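Local atomic coordinates of penicillin-binding protein activator LpoA (PDB entry 6DR3), a protein that regulates peptidoglycan synthesis from the outer membrane, being essential for the function of penicillin-binding protein 1A and stimulating its transpeptidase activity in vitro. Residues K141-Q150 with P207-L216. Residues are numbered along the deposited sequence; the frame is centred on the assembly and turned at random. Where two conformers were deposited one is given.
Sequences KQQNIDATWQ and PGAKMLPTQL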
loop_
_atom_site.group_PDB
_atom_site.type_symbol
_atom_site.label_atom_id
_atom_site.label_comp_id
_atom_site.label_asym_id
_atom_site.label_seq_id
_atom_site.Cartn_x
_atom_site.Cartn_y
_atom_site.Cartn_z
ATOM N N LYS A 141 0.810 -3.421 -9.151
ATOM C CA LYS A 141 0.094 -2.180 -9.433
ATOM C C LYS A 141 -1.386 -2.431 -9.694
ATOM O O LYS A 141 -2.241 -1.689 -9.197
ATOM C CB LYS A 141 0.719 -1.471 -10.635
ATOM C CG LYS A 141 2.063 -0.824 -10.366
ATOM C CD LYS A 141 2.573 -0.111 -11.613
ATOM C CE LYS A 141 3.965 0.466 -11.406
ATOM N NZ LYS A 141 4.005 1.459 -10.300
ATOM N N GLN A 142 -1.709 -3.461 -10.484
ATOM C CA GLN A 142 -3.098 -3.690 -10.878
ATOM C C GLN A 142 -4.000 -3.813 -9.659
ATOM O O GLN A 142 -5.099 -3.245 -9.623
ATOM C CB GLN A 142 -3.193 -4.949 -11.740
ATOM C CG GLN A 142 -4.560 -5.169 -12.370
ATOM C CD GLN A 142 -4.859 -4.163 -13.460
ATOM O OE1 GLN A 142 -4.261 -4.203 -14.533
ATOM N NE2 GLN A 142 -5.784 -3.252 -13.189
ATOM N N GLN A 143 -3.546 -4.561 -8.654
ATOM C CA GLN A 143 -4.268 -4.681 -7.393
ATOM C C GLN A 143 -4.553 -3.309 -6.790
ATOM O O GLN A 143 -5.677 -3.021 -6.360
ATOM C CB GLN A 143 -3.441 -5.556 -6.447
ATOM C CG GLN A 143 -3.824 -5.493 -4.992
ATOM C CD GLN A 143 -3.018 -4.482 -4.200
ATOM O OE1 GLN A 143 -1.905 -4.109 -4.580
ATOM N NE2 GLN A 143 -3.576 -4.036 -3.083
ATOM N N ASN A 144 -3.540 -2.441 -6.761
ATOM C CA ASN A 144 -3.726 -1.085 -6.255
ATOM C C ASN A 144 -4.683 -0.291 -7.139
ATOM O O ASN A 144 -5.574 0.408 -6.638
ATOM C CB ASN A 144 -2.365 -0.389 -6.161
ATOM C CG ASN A 144 -2.478 1.098 -5.883
ATOM O OD1 ASN A 144 -2.900 1.872 -6.743
ATOM N ND2 ASN A 144 -2.084 1.508 -4.684
ATOM N N ILE A 145 -4.512 -0.384 -8.458
ATOM C CA ILE A 145 -5.376 0.345 -9.384
ATOM C C ILE A 145 -6.827 -0.091 -9.216
ATOM O O ILE A 145 -7.743 0.741 -9.190
ATOM C CB ILE A 145 -4.876 0.145 -10.829
ATOM C CG1 ILE A 145 -3.561 0.905 -11.025
ATOM C CG2 ILE A 145 -5.921 0.601 -11.852
ATOM C CD1 ILE A 145 -2.821 0.544 -12.288
ATOM N N ASP A 146 -7.060 -1.401 -9.097
ATOM C CA ASP A 146 -8.426 -1.900 -8.967
ATOM C C ASP A 146 -9.063 -1.469 -7.654
ATOM O O ASP A 146 -10.275 -1.228 -7.609
ATOM C CB ASP A 146 -8.440 -3.421 -9.088
ATOM C CG ASP A 146 -8.096 -3.893 -10.483
ATOM O OD1 ASP A 146 -8.056 -3.049 -11.405
ATOM O OD2 ASP A 146 -7.865 -5.107 -10.665
ATOM N N ALA A 147 -8.274 -1.375 -6.580
ATOM C CA ALA A 147 -8.802 -0.854 -5.324
ATOM C C ALA A 147 -9.144 0.624 -5.451
ATOM O O ALA A 147 -10.164 1.079 -4.920
ATOM C CB ALA A 147 -7.796 -1.078 -4.197
ATOM N N THR A 148 -8.305 1.390 -6.153
ATOM C CA THR A 148 -8.623 2.790 -6.409
ATOM C C THR A 148 -9.949 2.916 -7.147
ATOM O O THR A 148 -10.763 3.791 -6.832
ATOM C CB THR A 148 -7.501 3.452 -7.214
ATOM O OG1 THR A 148 -6.246 3.267 -6.545
ATOM C CG2 THR A 148 -7.764 4.945 -7.379
ATOM N N TRP A 149 -10.191 2.042 -8.127
ATOM C CA TRP A 149 -11.430 2.142 -8.889
ATOM C C TRP A 149 -12.640 1.763 -8.044
ATOM O O TRP A 149 -13.683 2.421 -8.125
ATOM C CB TRP A 149 -11.376 1.266 -10.138
ATOM C CG TRP A 149 -12.631 1.413 -10.925
ATOM C CD1 TRP A 149 -13.575 0.457 -11.164
ATOM C CD2 TRP A 149 -13.109 2.613 -11.542
ATOM N NE1 TRP A 149 -14.605 0.985 -11.907
ATOM C CE2 TRP A 149 -14.340 2.308 -12.152
ATOM C CE3 TRP A 149 -12.608 3.915 -11.646
ATOM C CZ2 TRP A 149 -15.077 3.257 -12.855
ATOM C CZ3 TRP A 149 -13.341 4.854 -12.346
ATOM C CH2 TRP A 149 -14.562 4.521 -12.942
ATOM N N GLN A 150 -12.533 0.708 -7.233
ATOM C CA GLN A 150 -13.668 0.336 -6.394
ATOM C C GLN A 150 -14.056 1.481 -5.469
ATOM O O GLN A 150 -15.246 1.754 -5.273
ATOM C CB GLN A 150 -13.363 -0.922 -5.580
ATOM C CG GLN A 150 -14.481 -1.258 -4.584
ATOM C CD GLN A 150 -14.339 -2.624 -3.942
ATOM O OE1 GLN A 150 -14.279 -2.742 -2.717
ATOM N NE2 GLN A 150 -14.308 -3.664 -4.764
ATOM N N PRO A 207 -1.845 6.275 -13.816
ATOM C CA PRO A 207 -1.574 4.829 -13.822
ATOM C C PRO A 207 -2.700 4.007 -14.421
ATOM O O PRO A 207 -2.437 2.988 -15.071
ATOM C CB PRO A 207 -1.366 4.506 -12.335
ATOM C CG PRO A 207 -0.910 5.784 -11.733
ATOM C CD PRO A 207 -1.647 6.863 -12.477
ATOM N N GLY A 208 -3.953 4.420 -14.221
ATOM C CA GLY A 208 -5.080 3.709 -14.797
ATOM C C GLY A 208 -5.206 3.868 -16.297
ATOM O O GLY A 208 -5.893 3.065 -16.937
ATOM N N ALA A 209 -4.572 4.894 -16.872
ATOM C CA ALA A 209 -4.579 5.050 -18.323
ATOM C C ALA A 209 -3.688 4.011 -18.987
ATOM O O ALA A 209 -4.028 3.476 -20.049
ATOM C CB ALA A 209 -4.127 6.460 -18.702
ATOM N N LYS A 210 -2.540 3.717 -18.374
ATOM C CA LYS A 210 -1.636 2.695 -18.883
ATOM C C LYS A 210 -2.053 1.293 -18.465
ATOM O O LYS A 210 -1.637 0.321 -19.103
ATOM C CB LYS A 210 -0.214 2.963 -18.384
ATOM C CG LYS A 210 0.240 4.408 -18.531
ATOM C CD LYS A 210 1.598 4.621 -17.880
ATOM C CE LYS A 210 1.592 5.836 -16.967
ATOM N NZ LYS A 210 2.832 5.923 -16.150
ATOM N N MET A 211 -2.864 1.173 -17.414
ATOM C CA MET A 211 -3.243 -0.123 -16.851
ATOM C C MET A 211 -4.677 0.027 -16.335
ATOM O O MET A 211 -4.900 0.380 -15.176
ATOM C CB MET A 211 -2.275 -0.535 -15.751
ATOM C CG MET A 211 -2.347 -1.993 -15.345
ATOM S SD MET A 211 -1.133 -2.425 -14.074
ATOM C CE MET A 211 0.413 -2.093 -14.917
ATOM N N LEU A 212 -5.638 -0.240 -17.213
ATOM C CA LEU A 212 -7.028 0.064 -16.908
ATOM C C LEU A 212 -7.515 -0.788 -15.737
ATOM O O LEU A 212 -7.112 -1.950 -15.606
ATOM C CB LEU A 212 -7.913 -0.186 -18.129
ATOM C CG LEU A 212 -7.914 0.890 -19.214
ATOM C CD1 LEU A 212 -8.619 0.374 -20.456
ATOM C CD2 LEU A 212 -8.584 2.161 -18.708
ATOM N N PRO A 213 -8.374 -0.252 -14.873
ATOM C CA PRO A 213 -8.991 -1.089 -13.843
ATOM C C PRO A 213 -9.641 -2.317 -14.466
ATOM O O PRO A 213 -10.354 -2.217 -15.469
ATOM C CB PRO A 213 -10.024 -0.162 -13.197
ATOM C CG PRO A 213 -9.504 1.210 -13.443
ATOM C CD PRO A 213 -8.814 1.153 -14.773
ATOM N N THR A 214 -9.375 -3.476 -13.868
ATOM C CA THR A 214 -9.951 -4.724 -14.358
ATOM C C THR A 214 -11.464 -4.618 -14.496
ATOM O O THR A 214 -12.054 -5.180 -15.425
ATOM C CB THR A 214 -9.575 -5.867 -13.412
ATOM O OG1 THR A 214 -8.150 -6.022 -13.397
ATOM C CG2 THR A 214 -10.224 -7.181 -13.843
ATOM N N GLN A 215 -12.110 -3.896 -13.578
ATOM C CA GLN A 215 -13.566 -3.811 -13.588
ATOM C C GLN A 215 -14.078 -3.125 -14.847
ATOM O O GLN A 215 -15.211 -3.378 -15.271
ATOM C CB GLN A 215 -14.056 -3.070 -12.342
ATOM C CG GLN A 215 -13.557 -3.658 -11.025
ATOM C CD GLN A 215 -12.275 -3.005 -10.534
ATOM O OE1 GLN A 215 -11.369 -2.718 -11.317
ATOM N NE2 GLN A 215 -12.198 -2.761 -9.229
ATOM N N LEU A 216 -13.268 -2.260 -15.456
ATOM C CA LEU A 216 -13.678 -1.550 -16.661
ATOM C C LEU A 216 -13.312 -2.286 -17.942
ATOM O O LEU A 216 -13.888 -1.989 -18.996
ATOM C CB LEU A 216 -13.053 -0.151 -16.685
ATOM C CG LEU A 216 -13.506 0.781 -15.557
ATOM C CD1 LEU A 216 -12.716 2.083 -15.575
ATOM C CD2 LEU A 216 -15.000 1.059 -15.654
HETATM O O HOH W 1 -5.676 -3.677 -16.846
HETATM O O HOH W 2 -14.328 -3.746 -7.425
#
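Helix 138-153 comes nearest to the link between two short helices, 207-210 and 214-217, where the CA atoms of Asp146 and Pro213 are 5.0 Å apart. Asp146 grips the start of the second short helix with its carboxylate. Asp146 OD1 accepts from Thr214 N at 2.8 Å, and in the conformer given, Thr214 OG1 donates to Asp146 OD2 near its syn side. Gln142 NE2 reaches Asp146 OD1 from the opposite face to Thr214 N. Gln142 NE2 also donates to Leu212 O at 3.0 Å, and a water joins that carbonyl to Gln142 OE1. The bend at chi2 of Gln142 (70°) swings the amide round so that NE2 reaches both Asp146 OD1 and Leu212 O. Farther along, Gln215 NE2 donates to Asp146 O at 2.9 Å, an oxygen already used by Gln150 N within the helix. Next to these polar groups, Ile145 CD1 meets Met211 CB, and Ile145 CG2 meets Pro213 CG. Leu216 CD1 makes a CH-pi contact over one face of the Trp149 six-membered ring, 3.8 Å from the centroid. Trp149 also packs edge-to-face with Trp182. The contact fastens the segment after helix 189-202 to helix 138-153 in the all-helical, TPR-like amino-terminal domain of LpoA.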